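Local coordinates for protein short-chain dehydrogenase/reductase SDR (Burkholderia phymatum, PDB 5IG2) that binds NAD and, as expected of its family, probably acts as an oxidoreductase on CH-OH groups, at residues R28-K33 with T243-L248; M39-A44 with A61-I66; A99-G104 with W115-G120; N141-I146 with G186-C191; G154-P159 with A268-R273. One frame throughout, in Å; residues are numbered along the deposited sequence. Where two conformers were deposited one is given.

Interaction 1: residues R28-K33 with T243-L248; sequences RAFAEK and TDVATL
Thr243 OG1 and Glu32 OE1 hold one water between them, the hydroxyl 2.6 Å from the water and the carboxylate oxygen accepting a hydrogen from it. A second water lies one turn further along helix 242-254: it accepts from Lys33 NZ and has Thr247 OG1 2.8 Å away. Lys33 is bent at chi2 (62°), and beyond the bend its chain runs on extended to the ammonium group. Between the bridges the two helices touch directly. Ala246 makes the closest direct contact: its CB sits 3.5 Å from Ala29 O, a carbonyl already taken by Lys33 N within the helix, and 3.8 Å from Ala29 CB. The Phe30 ring closes the buried side, where its CD1 lies 3.8 Å from Ala246 CB. Elsewhere that ring stacks with Phe96 and touches Asn98, a residue that binds NAD. The pair joins helix 25-36, which follows the first strand of the Rossmann fold, to helix 242-254, and the segment axes come within 8.3 Å at -56°. No hydrogen bond runs straight from one segment to the other: the alanine pair allows the close approach, with Phe30 packed beside it, and two waters bridge the polar ends of the side chains.

Interaction 2: residues M39-A44 with A61-I66; sequences MKLVLA and AGAEVI
Leu41 N donates to Glu64 O at 2.8 Å, the first of three backbone bonds that zip strand 40-45 to strand 65-69 in a right-handed beta-alpha-beta crossover of the Rossmann fold, with helix 48-60 as the connection. Ile66 N donates to Leu41 O, and Leu43 N then reaches Ile66 O at an N-H...O angle of 173°. The strands run parallel, with Leu41 beside Val65 and Val42 beside Ile66.

Side chains follow that pairing. On the face shared by Leu41, Leu43 and Val65, the CG2 methyl of Val65 meets Leu43 CD1 at 3.7 Å and Leu41 CB at 3.9 Å; with chi1 at 53°, CG2 is turned opposite the backbone N, while CG1 takes the position between N and the carbonyl carbon. On the other face Val42 and Ile66 lie alongside each other, pointing the same way, with Val42 CG2 4.1 Å from Ile66 CG1.

Further out, helix 48-60 covers the leucine face through Leu51, Thr54 and Leu58, and helix 75-89 covers Val42 with Leu81 and Phe89. Strand 16-20 bonds the far edge of 40-45. Helix 48-60 ends in a Schellman motif at Gly62, which turns the chain back toward the sheet. Lys40 and Glu64 run side by side at the start, their charged ends too far apart for a salt bridge. Between the main chains of Met39 and Glu64 a water takes a hydrogen from Glu64 N at 3.0 Å and gives one to Met39 O at 2.7 Å.

Interaction 3: residues A99-G104 with W115-G120; sequences AGVGAG and WAWVFG. With NAD (nicotinamide-adenine-dinucleotide), chain F.
Val101 presses its CG2 methyl onto one face of the Trp117 indole, 3.8 Å from the centroid of the five-membered ring and 19° off its normal, a CH-pi contact. The two side chains meet at a slant, and the valine also brings CB to 3.5 Å from Trp117 CZ2. Trp117 reaches this place because its CG is anti to the backbone N (chi1 177°), which swings the ring out alongside the loop. The six-membered end of the indole reaches the next residue, where CZ3 approaches Gly102 O at 3.4 Å from an oblique direction. Val118 lies next to the tryptophan on the helix; its CG2 is 4.3 Å from Val101 CG2 and equally far from Ala103 CB.

Val101 is shared with the cofactor. Its CG1, which also touches the indole, lies 3.6 Å from N7A of the NAD adenine. Ala99 CB lies 3.5 Å from N3A of the same base, and Gly100, which has no side chain, lets its CA come close to O3D of the nicotinamide ribose. Ala99 and Gly100 end the Asn-Asn-Ala-Gly motif of classical SDR enzymes, just past strand 94-97. Val101 N is tied to Asn122 further along helix 112-140; helix 162-185 lies against Val118 through Ile163 and Ser167, and the loop residues Glu207, Arg210 and Pro211 pack on Trp117.

Interaction 4: residues N141-I146 with G186-C191; sequences NEAAHI and GGEVGC
Three backbone hydrogen bonds join Ala144 and Ile146 to Glu188 and Gly190. Ala144 N donates to Glu188 O at 3.2 Å; Gly190 N donates to Ala144 O and Ile146 N to Gly190 O, both at 3.0 Å. The strands are parallel neighbours in the Rossmann sheet, linked through helix 162-185 in a beta-alpha-beta unit. CA-H...O contacts supplement these bonds, such as Val189 CA to Ala144 O at 3.3 Å.

A flat-group contact lies on the side of the sheet that carries His145. With CG roughly anti to the backbone N (chi1 -151°), the imidazole folds back over the Gly190-Cys191 peptide: Gly190 C and Cys191 N lie over one face, His145 CE1 being 3.2 Å from Cys191 N. Gly190 has no side chain to keep the ring off. The polar end of the ring is settled beyond the segments, where NE2 bonds to Ser192 OG.

On the face of the sheet opposite His145, the contacts are apolar. Ala144 CB is 4.1 Å from Val189 CG2, and Ile146 CB is 4.3 Å from Cys191 CB; Met137 of helix 112-140 packs on Ala144, Ile146 and Val189, and helix 162-185 covers Cys191. Ahead of the strands, Glu188 CB lies 3.7 Å from Glu142 O, its chain extended beside Ala143. Glu142 turns away toward Lys91 and His93, a salt bridge and a hydrogen bond. The strands are thus fixed by their main chains, while the bond to Ser192 and the peptide beneath limit how the imidazole can turn.

Interaction 5: residues G154-P159 with A268-R273; sequences GLLSPP and ATVRLR
Leu156 buries the most surface here, although the side chain sets off away from helix 267-279. The chain doubles back through its end: Leu156 CD2 lands 3.2 Å from Thr269 O and 3.9 Å from Val270 CG2, and the leucine side chain crosses that of Val270 at about a right angle. The same methyl lies 3.6 Å from Val270 CA, so it rests on the helix backbone as well as on the valine.

Arg273 comes second. Its CG is anti to the backbone N (chi1 174°) and the chain stays extended to NE, which carries CD along the loop backbone to 3.3 Å from Leu155 O and 3.8 Å from Leu156 CA. The guanidinium thereby passes the loop and reaches another molecule: Arg273 NE makes a salt bridge with Glu176 OE1 of the third subunit, and Ser157 OG is hydrogen-bonded to that same oxygen and to Ser173 OG of the third subunit.

The loop in question follows strand 144-149 of the SDR fold and leads into helix 162-185, which holds the cofactor residues Tyr164 and Lys168; helix 267-279 lies near the C-terminal end of the chain. Leu156 O ties the loop to helix 162-185 through a hydrogen bond with His169 NE2.

Leu155 is the third main participant, a buried side chain that meets the helix from the loop with its CB 4.1 Å from Val270 CG2.

In the fold
Interactions 1 and 2 touch, with Ala31 O 3.3 Å from Leu41 CD1 and Ala31 CB 3.7 Å from Leu43 CD2, so helix 25-36 rests on the strand that follows it. Interactions 2 and 4 lie in the same parallel sheet, centres 21 Å apart, each joining two neighbouring strands of it. Interaction 3 lines the NAD pocket directly. Interaction 1 lies one layer out, the side chain of Phe30 about 7 Å from the cofactor and about 4 Å from that of Asn98, and in interaction 5 the side chain of Leu155 is about 10 Å from NAD. Interactions 3 and 5, about 7 Å apart at their nearest atoms, both meet the third subunit. Along the chain, interaction 1 encloses interactions 2, 3 and 4 and crosses interaction 5.

Interaction 1: residues R28-K33 with T243-L248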
# COMPACT_ATOMS: atom_id res chain seq x y z
N ARG B 28 43.36 10.27 -3.64
CA ARG B 28 42.29 9.78 -4.51
C ARG B 28 41.47 10.93 -5.08
O ARG B 28 41.10 10.90 -6.26
CB ARG B 28 41.41 8.83 -3.71
CG ARG B 28 40.25 8.23 -4.46
CD ARG B 28 39.54 7.24 -3.53
NE ARG B 28 38.38 6.61 -4.14
CZ ARG B 28 37.15 7.10 -4.10
NH1 ARG B 28 36.91 8.25 -3.48
NH2 ARG B 28 36.15 6.46 -4.68
N ALA B 29 41.19 11.95 -4.27
CA ALA B 29 40.41 13.09 -4.73
C ALA B 29 41.19 13.93 -5.75
O ALA B 29 40.61 14.44 -6.72
CB ALA B 29 39.98 13.95 -3.54
N PHE B 30 42.51 14.09 -5.53
CA PHE B 30 43.34 14.72 -6.55
C PHE B 30 43.26 13.97 -7.87
O PHE B 30 43.18 14.58 -8.95
CB PHE B 30 44.81 14.77 -6.09
CG PHE B 30 45.05 15.62 -4.87
CD1 PHE B 30 44.24 16.70 -4.56
CD2 PHE B 30 46.14 15.33 -4.04
CE1 PHE B 30 44.51 17.48 -3.42
CE2 PHE B 30 46.41 16.10 -2.91
CZ PHE B 30 45.59 17.17 -2.60
N ALA B 31 43.30 12.64 -7.81
CA ALA B 31 43.25 11.85 -9.03
C ALA B 31 41.91 12.01 -9.73
O ALA B 31 41.87 12.17 -10.96
CB ALA B 31 43.53 10.38 -8.68
N GLU B 32 40.82 12.02 -8.97
CA GLU B 32 39.50 12.24 -9.55
C GLU B 32 39.41 13.61 -10.20
O GLU B 32 38.89 13.75 -11.31
CB GLU B 32 38.43 12.08 -8.49
CG GLU B 32 38.28 10.66 -7.98
CD GLU B 32 37.38 10.58 -6.76
OE1 GLU B 32 37.42 11.50 -5.92
OE2 GLU B 32 36.62 9.59 -6.64
N LYS B 33 39.92 14.64 -9.52
CA LYS B 33 39.87 15.98 -10.09
C LYS B 33 40.75 16.08 -11.33
O LYS B 33 40.34 16.63 -12.35
CB LYS B 33 40.29 17.01 -9.03
CG LYS B 33 40.27 18.46 -9.51
CD LYS B 33 38.87 18.90 -9.92
CE LYS B 33 38.89 20.38 -10.29
NZ LYS B 33 37.55 20.90 -10.66
N THR B 243 37.01 15.78 -1.65
CA THR B 243 36.67 16.43 -2.92
C THR B 243 36.85 17.94 -2.83
O THR B 243 37.35 18.57 -3.77
CB THR B 243 35.23 16.08 -3.31
OG1 THR B 243 35.12 14.67 -3.50
CG2 THR B 243 34.82 16.79 -4.60
N ASP B 244 36.42 18.54 -1.71
CA ASP B 244 36.56 19.99 -1.55
C ASP B 244 38.02 20.39 -1.48
O ASP B 244 38.43 21.41 -2.06
CB ASP B 244 35.83 20.47 -0.30
CG ASP B 244 34.33 20.15 -0.34
OD1 ASP B 244 33.66 20.55 -1.32
OD2 ASP B 244 33.84 19.51 0.62
N VAL B 245 38.83 19.62 -0.75
CA VAL B 245 40.26 19.89 -0.70
C VAL B 245 40.85 19.85 -2.10
O VAL B 245 41.64 20.73 -2.49
CB VAL B 245 40.96 18.90 0.26
CG1 VAL B 245 42.48 19.02 0.17
CG2 VAL B 245 40.49 19.14 1.68
N ALA B 246 40.45 18.86 -2.90
CA ALA B 246 40.96 18.77 -4.26
C ALA B 246 40.54 19.98 -5.09
O ALA B 246 41.36 20.56 -5.81
CB ALA B 246 40.50 17.47 -4.92
N THR B 247 39.27 20.38 -4.98
CA THR B 247 38.81 21.54 -5.74
C THR B 247 39.62 22.77 -5.38
O THR B 247 40.14 23.46 -6.27
CB THR B 247 37.33 21.78 -5.48
OG1 THR B 247 36.57 20.68 -6.00
CG2 THR B 247 36.88 23.06 -6.16
N LEU B 248 39.77 23.06 -4.08
CA LEU B 248 40.52 24.25 -3.68
C LEU B 248 41.99 24.14 -4.07
O LEU B 248 42.61 25.14 -4.43
CB LEU B 248 40.39 24.47 -2.17
CG LEU B 248 38.97 24.74 -1.66
CD1 LEU B 248 38.90 24.43 -0.17
CD2 LEU B 248 38.57 26.18 -1.95
O HOH W 1 36.35 13.74 -5.62
O HOH W 2 35.76 20.84 -8.69

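Interaction 2: residues M39-A44 with A61-I66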
# COMPACT_ATOMS: atom_id res chain seq x y z
N MET B 39 43.66 15.19 -17.30
CA MET B 39 45.05 14.86 -17.03
C MET B 39 45.29 13.35 -17.15
O MET B 39 44.40 12.54 -16.87
CB MET B 39 45.47 15.32 -15.64
CG MET B 39 45.18 16.78 -15.32
SD MET B 39 46.18 17.31 -13.91
CE MET B 39 47.77 17.44 -14.74
N LYS B 40 46.49 12.99 -17.59
CA LYS B 40 46.97 11.62 -17.50
C LYS B 40 47.52 11.38 -16.10
O LYS B 40 48.18 12.25 -15.54
CB LYS B 40 48.05 11.37 -18.55
CG LYS B 40 47.57 11.63 -19.98
CD LYS B 40 48.72 11.71 -20.96
CE LYS B 40 48.20 12.04 -22.35
NZ LYS B 40 49.26 11.89 -23.38
N LEU B 41 47.22 10.22 -15.53
CA LEU B 41 47.44 9.99 -14.10
C LEU B 41 48.44 8.88 -13.85
O LEU B 41 48.32 7.79 -14.42
CB LEU B 41 46.13 9.64 -13.38
CG LEU B 41 45.01 10.68 -13.50
CD1 LEU B 41 43.75 10.16 -12.84
CD2 LEU B 41 45.44 12.02 -12.89
N VAL B 42 49.42 9.17 -12.99
CA VAL B 42 50.34 8.17 -12.44
C VAL B 42 50.09 8.13 -10.94
O VAL B 42 50.46 9.07 -10.22
CB VAL B 42 51.81 8.50 -12.77
CG1 VAL B 42 52.74 7.44 -12.19
CG2 VAL B 42 51.99 8.63 -14.28
N LEU B 43 49.45 7.07 -10.46
CA LEU B 43 48.98 7.00 -9.08
C LEU B 43 49.84 6.02 -8.28
O LEU B 43 50.10 4.90 -8.74
CB LEU B 43 47.51 6.59 -9.03
CG LEU B 43 46.56 7.46 -9.88
CD1 LEU B 43 45.11 7.07 -9.65
CD2 LEU B 43 46.77 8.94 -9.58
N ALA B 44 50.26 6.44 -7.09
CA ALA B 44 51.21 5.68 -6.29
C ALA B 44 50.71 5.54 -4.86
O ALA B 44 50.17 6.49 -4.28
CB ALA B 44 52.59 6.35 -6.28
N ALA B 61 35.85 5.02 -15.85
CA ALA B 61 35.22 6.28 -16.21
C ALA B 61 35.97 7.03 -17.31
O ALA B 61 35.58 8.16 -17.63
CB ALA B 61 35.09 7.17 -14.98
N GLY B 62 37.02 6.45 -17.88
CA GLY B 62 37.66 7.00 -19.05
C GLY B 62 39.04 7.61 -18.86
O GLY B 62 39.58 8.16 -19.83
N ALA B 63 39.63 7.54 -17.67
CA ALA B 63 40.93 8.14 -17.45
C ALA B 63 42.04 7.33 -18.12
O ALA B 63 41.95 6.11 -18.25
CB ALA B 63 41.24 8.26 -15.96
N GLU B 64 43.08 8.04 -18.56
CA GLU B 64 44.38 7.44 -18.84
C GLU B 64 45.17 7.42 -17.54
O GLU B 64 45.62 8.47 -17.07
CB GLU B 64 45.16 8.22 -19.89
CG GLU B 64 44.70 8.07 -21.31
CD GLU B 64 45.63 8.80 -22.25
OE1 GLU B 64 46.72 8.26 -22.53
OE2 GLU B 64 45.29 9.93 -22.66
N VAL B 65 45.37 6.24 -16.97
CA VAL B 65 45.88 6.12 -15.61
C VAL B 65 46.72 4.85 -15.51
O VAL B 65 46.38 3.82 -16.10
CB VAL B 65 44.72 6.12 -14.59
CG1 VAL B 65 43.70 5.05 -14.95
CG2 VAL B 65 45.23 5.90 -13.17
N ILE B 66 47.83 4.94 -14.78
CA ILE B 66 48.55 3.75 -14.33
C ILE B 66 48.70 3.83 -12.81
O ILE B 66 48.77 4.92 -12.23
CB ILE B 66 49.93 3.58 -15.00
CG1 ILE B 66 50.87 4.73 -14.60
CG2 ILE B 66 49.78 3.46 -16.50
CD1 ILE B 66 52.30 4.54 -15.06
O HOH W 3 42.82 10.98 -18.41
O HOH W 4 49.74 8.94 -23.86

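Interaction 3: residues A99-G104 with W115-G120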
# COMPACT_ATOMS: atom_id res chain seq x y z
N ALA B 99 51.29 11.43 0.22
CA ALA B 99 51.26 10.34 1.19
C ALA B 99 51.73 10.82 2.55
O ALA B 99 52.65 11.64 2.66
CB ALA B 99 52.14 9.17 0.72
N GLY B 100 51.08 10.32 3.60
CA GLY B 100 51.47 10.68 4.94
C GLY B 100 50.88 9.72 5.94
O GLY B 100 49.91 9.01 5.66
N VAL B 101 51.51 9.67 7.12
CA VAL B 101 51.07 8.84 8.24
C VAL B 101 51.17 9.69 9.50
O VAL B 101 51.63 10.83 9.48
CB VAL B 101 51.90 7.54 8.38
CG1 VAL B 101 51.77 6.68 7.15
CG2 VAL B 101 53.38 7.86 8.66
N GLY B 102 50.75 9.11 10.62
CA GLY B 102 50.82 9.82 11.88
C GLY B 102 50.88 8.89 13.07
O GLY B 102 50.58 7.69 12.96
N ALA B 103 51.28 9.45 14.20
CA ALA B 103 51.25 8.78 15.49
C ALA B 103 51.11 9.86 16.55
O ALA B 103 51.52 11.00 16.34
CB ALA B 103 52.52 7.96 15.73
N GLY B 104 50.53 9.50 17.69
CA GLY B 104 50.27 10.47 18.73
C GLY B 104 50.66 9.95 20.10
O GLY B 104 51.16 8.84 20.25
N TRP B 115 59.25 7.61 15.32
CA TRP B 115 59.92 8.72 14.66
C TRP B 115 60.37 8.32 13.25
O TRP B 115 60.16 9.07 12.29
CB TRP B 115 61.12 9.19 15.48
CG TRP B 115 60.79 9.92 16.74
CD1 TRP B 115 60.65 9.39 17.99
CD2 TRP B 115 60.60 11.34 16.89
NE1 TRP B 115 60.35 10.38 18.90
CE2 TRP B 115 60.32 11.58 18.25
CE3 TRP B 115 60.63 12.42 16.00
CZ2 TRP B 115 60.08 12.87 18.75
CZ3 TRP B 115 60.38 13.69 16.50
CH2 TRP B 115 60.11 13.91 17.85
N ALA B 116 61.03 7.17 13.13
CA ALA B 116 61.51 6.73 11.82
C ALA B 116 60.37 6.54 10.83
O ALA B 116 60.50 6.86 9.64
CB ALA B 116 62.30 5.43 11.97
N TRP B 117 59.24 6.00 11.30
CA TRP B 117 58.12 5.75 10.41
C TRP B 117 57.53 7.06 9.89
O TRP B 117 57.43 7.27 8.67
CB TRP B 117 57.05 4.94 11.14
CG TRP B 117 55.79 4.68 10.33
CD1 TRP B 117 55.72 4.35 9.00
CD2 TRP B 117 54.44 4.74 10.80
NE1 TRP B 117 54.40 4.19 8.63
CE2 TRP B 117 53.60 4.43 9.71
CE3 TRP B 117 53.86 5.03 12.05
CZ2 TRP B 117 52.20 4.39 9.83
CZ3 TRP B 117 52.46 5.00 12.16
CH2 TRP B 117 51.65 4.68 11.06
N VAL B 118 57.15 7.95 10.80
CA VAL B 118 56.48 9.19 10.41
C VAL B 118 57.40 10.06 9.58
O VAL B 118 57.00 10.63 8.56
CB VAL B 118 55.97 9.94 11.65
CG1 VAL B 118 55.27 11.25 11.24
CG2 VAL B 118 55.04 9.06 12.47
N PHE B 119 58.66 10.18 9.99
CA PHE B 119 59.55 11.05 9.24
C PHE B 119 59.93 10.42 7.90
O PHE B 119 60.15 11.14 6.92
CB PHE B 119 60.78 11.41 10.07
CG PHE B 119 60.59 12.67 10.87
CD1 PHE B 119 59.79 12.67 12.00
CD2 PHE B 119 61.17 13.86 10.46
CE1 PHE B 119 59.58 13.85 12.73
CE2 PHE B 119 60.97 15.04 11.17
CZ PHE B 119 60.18 15.03 12.31
N GLY B 120 59.98 9.09 7.84
CA GLY B 120 60.29 8.44 6.58
C GLY B 120 59.24 8.70 5.52
O GLY B 120 59.57 8.94 4.35
PA NAD F . 44.67 8.61 3.91
O1A NAD F . 45.04 7.57 4.89
O2A NAD F . 43.20 8.53 3.45
O5B NAD F . 45.61 8.65 2.63
C5B NAD F . 47.04 8.61 2.76
C4B NAD F . 47.53 7.50 1.86
O4B NAD F . 48.97 7.44 1.93
C3B NAD F . 47.01 6.09 2.20
O3B NAD F . 46.37 5.49 1.08
C2B NAD F . 48.29 5.32 2.59
O2B NAD F . 48.24 3.96 2.17
C1B NAD F . 49.34 6.09 1.80
N9A NAD F . 50.70 5.91 2.30
C8A NAD F . 51.11 5.86 3.61
N7A NAD F . 52.38 5.58 3.76
C5A NAD F . 52.84 5.45 2.46
C6A NAD F . 54.11 5.14 1.94
N6A NAD F . 55.17 4.81 2.69
N1A NAD F . 54.25 5.13 0.59
C2A NAD F . 53.18 5.39 -0.17
N3A NAD F . 51.92 5.67 0.22
C4A NAD F . 51.82 5.67 1.55
O3 NAD F . 44.93 10.05 4.55
PN NAD F . 44.89 11.52 3.92
O1N NAD F . 44.29 11.48 2.56
O2N NAD F . 44.29 12.40 4.95
O5D NAD F . 46.45 11.80 3.84
C5D NAD F . 47.02 12.59 2.77
C4D NAD F . 47.89 13.66 3.39
O4D NAD F . 47.07 14.67 4.02
C3D NAD F . 48.87 13.18 4.46
O3D NAD F . 50.14 13.79 4.25
C2D NAD F . 48.25 13.70 5.76
O2D NAD F . 49.25 13.91 6.75
C1D NAD F . 47.66 15.01 5.24
N1N NAD F . 46.61 15.69 6.13
C2N NAD F . 45.47 15.03 6.41
C3N NAD F . 44.49 15.64 7.17
C7N NAD F . 43.14 15.03 7.40
O7N NAD F . 42.44 15.44 8.34
N7N NAD F . 42.79 13.99 6.66
C4N NAD F . 44.70 16.93 7.62
C5N NAD F . 45.87 17.60 7.30
C6N NAD F . 46.82 16.95 6.55

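Interaction 4: residues N141-I146 with G186-C191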
# COMPACT_ATOMS: atom_id res chain seq x y z
N ASN B 141 61.54 22.26 -19.86
CA ASN B 141 61.24 23.60 -20.38
C ASN B 141 59.74 23.81 -20.56
O ASN B 141 59.29 24.42 -21.53
CB ASN B 141 61.99 23.88 -21.68
CG ASN B 141 63.47 23.91 -21.50
OD1 ASN B 141 63.96 24.20 -20.41
ND2 ASN B 141 64.21 23.60 -22.56
N GLU B 142 58.96 23.29 -19.63
CA GLU B 142 57.52 23.41 -19.66
C GLU B 142 57.03 23.85 -18.29
O GLU B 142 57.71 23.66 -17.28
CB GLU B 142 56.83 22.10 -20.04
CG GLU B 142 57.03 21.67 -21.46
CD GLU B 142 56.29 20.39 -21.77
OE1 GLU B 142 56.95 19.44 -22.27
OE2 GLU B 142 55.07 20.32 -21.51
N ALA B 143 55.84 24.44 -18.28
CA ALA B 143 55.17 24.73 -17.01
C ALA B 143 55.00 23.44 -16.22
O ALA B 143 54.55 22.42 -16.75
CB ALA B 143 53.81 25.39 -17.26
N ALA B 144 55.39 23.48 -14.95
CA ALA B 144 55.23 22.34 -14.06
C ALA B 144 55.08 22.87 -12.65
O ALA B 144 55.41 24.02 -12.36
CB ALA B 144 56.40 21.36 -14.17
N HIS B 145 54.58 22.01 -11.76
CA HIS B 145 54.24 22.45 -10.41
C HIS B 145 54.28 21.27 -9.46
O HIS B 145 53.79 20.18 -9.78
CB HIS B 145 52.85 23.12 -10.39
CG HIS B 145 52.68 24.17 -9.34
ND1 HIS B 145 53.15 25.46 -9.50
CD2 HIS B 145 52.07 24.13 -8.13
CE1 HIS B 145 52.84 26.17 -8.42
NE2 HIS B 145 52.19 25.38 -7.58
N ILE B 146 54.85 21.50 -8.27
CA ILE B 146 54.94 20.51 -7.21
C ILE B 146 54.10 20.97 -6.03
O ILE B 146 54.27 22.10 -5.53
CB ILE B 146 56.40 20.31 -6.77
CG1 ILE B 146 57.24 19.79 -7.94
CG2 ILE B 146 56.46 19.44 -5.50
CD1 ILE B 146 58.73 19.84 -7.70
N GLY B 186 65.44 29.82 -11.67
CA GLY B 186 64.74 30.28 -12.85
C GLY B 186 63.98 29.15 -13.53
O GLY B 186 64.19 27.97 -13.25
N GLY B 187 63.08 29.53 -14.41
CA GLY B 187 62.31 28.55 -15.16
C GLY B 187 60.83 28.59 -14.82
O GLY B 187 60.34 29.48 -14.12
N GLU B 188 60.12 27.58 -15.33
CA GLU B 188 58.67 27.55 -15.27
C GLU B 188 58.13 26.54 -14.26
O GLU B 188 56.93 26.24 -14.29
CB GLU B 188 58.10 27.24 -16.65
CG GLU B 188 58.20 28.37 -17.64
CD GLU B 188 57.13 28.25 -18.70
OE1 GLU B 188 55.93 28.43 -18.37
OE2 GLU B 188 57.49 27.94 -19.86
N VAL B 189 58.97 26.00 -13.39
CA VAL B 189 58.53 25.07 -12.37
C VAL B 189 58.24 25.85 -11.10
O VAL B 189 59.06 26.67 -10.66
CB VAL B 189 59.58 23.97 -12.13
CG1 VAL B 189 59.06 22.94 -11.16
CG2 VAL B 189 59.98 23.30 -13.44
N GLY B 190 57.07 25.62 -10.51
CA GLY B 190 56.68 26.29 -9.28
C GLY B 190 56.24 25.31 -8.22
O GLY B 190 56.35 24.10 -8.43
N CYS B 191 55.74 25.79 -7.08
CA CYS B 191 55.31 24.85 -6.06
C CYS B 191 54.26 25.50 -5.15
O CYS B 191 54.12 26.73 -5.11
CB CYS B 191 56.51 24.34 -5.25
SG CYS B 191 57.34 25.58 -4.24

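Interaction 5: residues G154-P159 with A268-R273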
# COMPACT_ATOMS: atom_id res chain seq x y z
N GLY B 154 51.47 21.70 10.56
CA GLY B 154 52.74 22.31 10.21
C GLY B 154 52.80 23.79 10.51
O GLY B 154 53.84 24.42 10.32
N LEU B 155 51.69 24.35 10.98
CA LEU B 155 51.61 25.75 11.35
C LEU B 155 51.35 25.95 12.84
O LEU B 155 51.52 27.06 13.33
CB LEU B 155 50.50 26.46 10.55
CG LEU B 155 50.54 26.32 9.03
CD1 LEU B 155 49.24 26.89 8.42
CD2 LEU B 155 51.77 27.01 8.47
N LEU B 156 50.93 24.89 13.54
CA LEU B 156 50.60 24.88 14.96
C LEU B 156 51.36 23.73 15.61
O LEU B 156 51.96 22.90 14.93
CB LEU B 156 49.10 24.67 15.19
CG LEU B 156 48.16 25.69 14.59
CD1 LEU B 156 46.74 25.18 14.68
CD2 LEU B 156 48.30 26.98 15.35
N SER B 157 51.29 23.66 16.93
CA SER B 157 51.89 22.56 17.69
C SER B 157 50.88 22.04 18.71
O SER B 157 51.03 22.25 19.92
CB SER B 157 53.20 22.99 18.34
OG SER B 157 54.10 23.44 17.34
N PRO B 158 49.83 21.36 18.24
CA PRO B 158 48.84 20.80 19.17
C PRO B 158 49.44 19.71 20.03
O PRO B 158 50.31 18.95 19.58
CB PRO B 158 47.75 20.24 18.24
CG PRO B 158 48.13 20.67 16.84
CD PRO B 158 49.58 21.00 16.83
N PRO B 159 48.96 19.55 21.26
CA PRO B 159 49.55 18.56 22.17
C PRO B 159 49.32 17.12 21.72
O PRO B 159 48.35 16.80 21.02
CB PRO B 159 48.87 18.84 23.51
CG PRO B 159 47.66 19.63 23.18
CD PRO B 159 47.97 20.40 21.94
N ALA B 268 42.85 31.99 13.52
CA ALA B 268 42.91 32.56 14.87
C ALA B 268 43.99 31.89 15.72
O ALA B 268 44.76 32.57 16.40
CB ALA B 268 41.54 32.45 15.56
N THR B 269 44.07 30.56 15.67
CA THR B 269 45.07 29.91 16.50
C THR B 269 46.45 29.92 15.86
O THR B 269 47.45 29.85 16.59
CB THR B 269 44.65 28.47 16.84
OG1 THR B 269 44.38 27.73 15.64
CG2 THR B 269 43.41 28.47 17.74
N VAL B 270 46.55 30.07 14.54
CA VAL B 270 47.87 30.30 13.95
C VAL B 270 48.39 31.67 14.38
O VAL B 270 49.57 31.82 14.74
CB VAL B 270 47.80 30.18 12.42
CG1 VAL B 270 49.11 30.59 11.80
CG2 VAL B 270 47.46 28.75 12.03
N ARG B 271 47.53 32.68 14.37
CA ARG B 271 47.95 34.00 14.83
C ARG B 271 48.42 33.96 16.28
O ARG B 271 49.39 34.62 16.65
CB ARG B 271 46.80 35.00 14.63
CG ARG B 271 47.12 36.42 15.08
CD ARG B 271 48.04 37.16 14.09
NE ARG B 271 48.83 38.21 14.74
CZ ARG B 271 50.16 38.25 14.76
NH1 ARG B 271 50.88 37.30 14.17
NH2 ARG B 271 50.79 39.24 15.38
N LEU B 272 47.75 33.15 17.12
CA LEU B 272 48.12 33.04 18.52
C LEU B 272 49.54 32.50 18.67
O LEU B 272 50.35 33.03 19.44
CB LEU B 272 47.12 32.15 19.26
CG LEU B 272 47.28 32.00 20.77
CD1 LEU B 272 47.02 33.33 21.48
CD2 LEU B 272 46.37 30.92 21.31
N ARG B 273 49.86 31.43 17.95
CA ARG B 273 51.22 30.89 17.96
C ARG B 273 52.23 31.91 17.45
O ARG B 273 53.32 32.07 18.02
CB ARG B 273 51.29 29.62 17.12
CG ARG B 273 52.70 29.07 16.98
CD ARG B 273 52.77 27.69 16.29
NE ARG B 273 54.18 27.31 16.24
CZ ARG B 273 55.02 27.64 15.26
NH1 ARG B 273 54.59 28.31 14.19
NH2 ARG B 273 56.30 27.29 15.35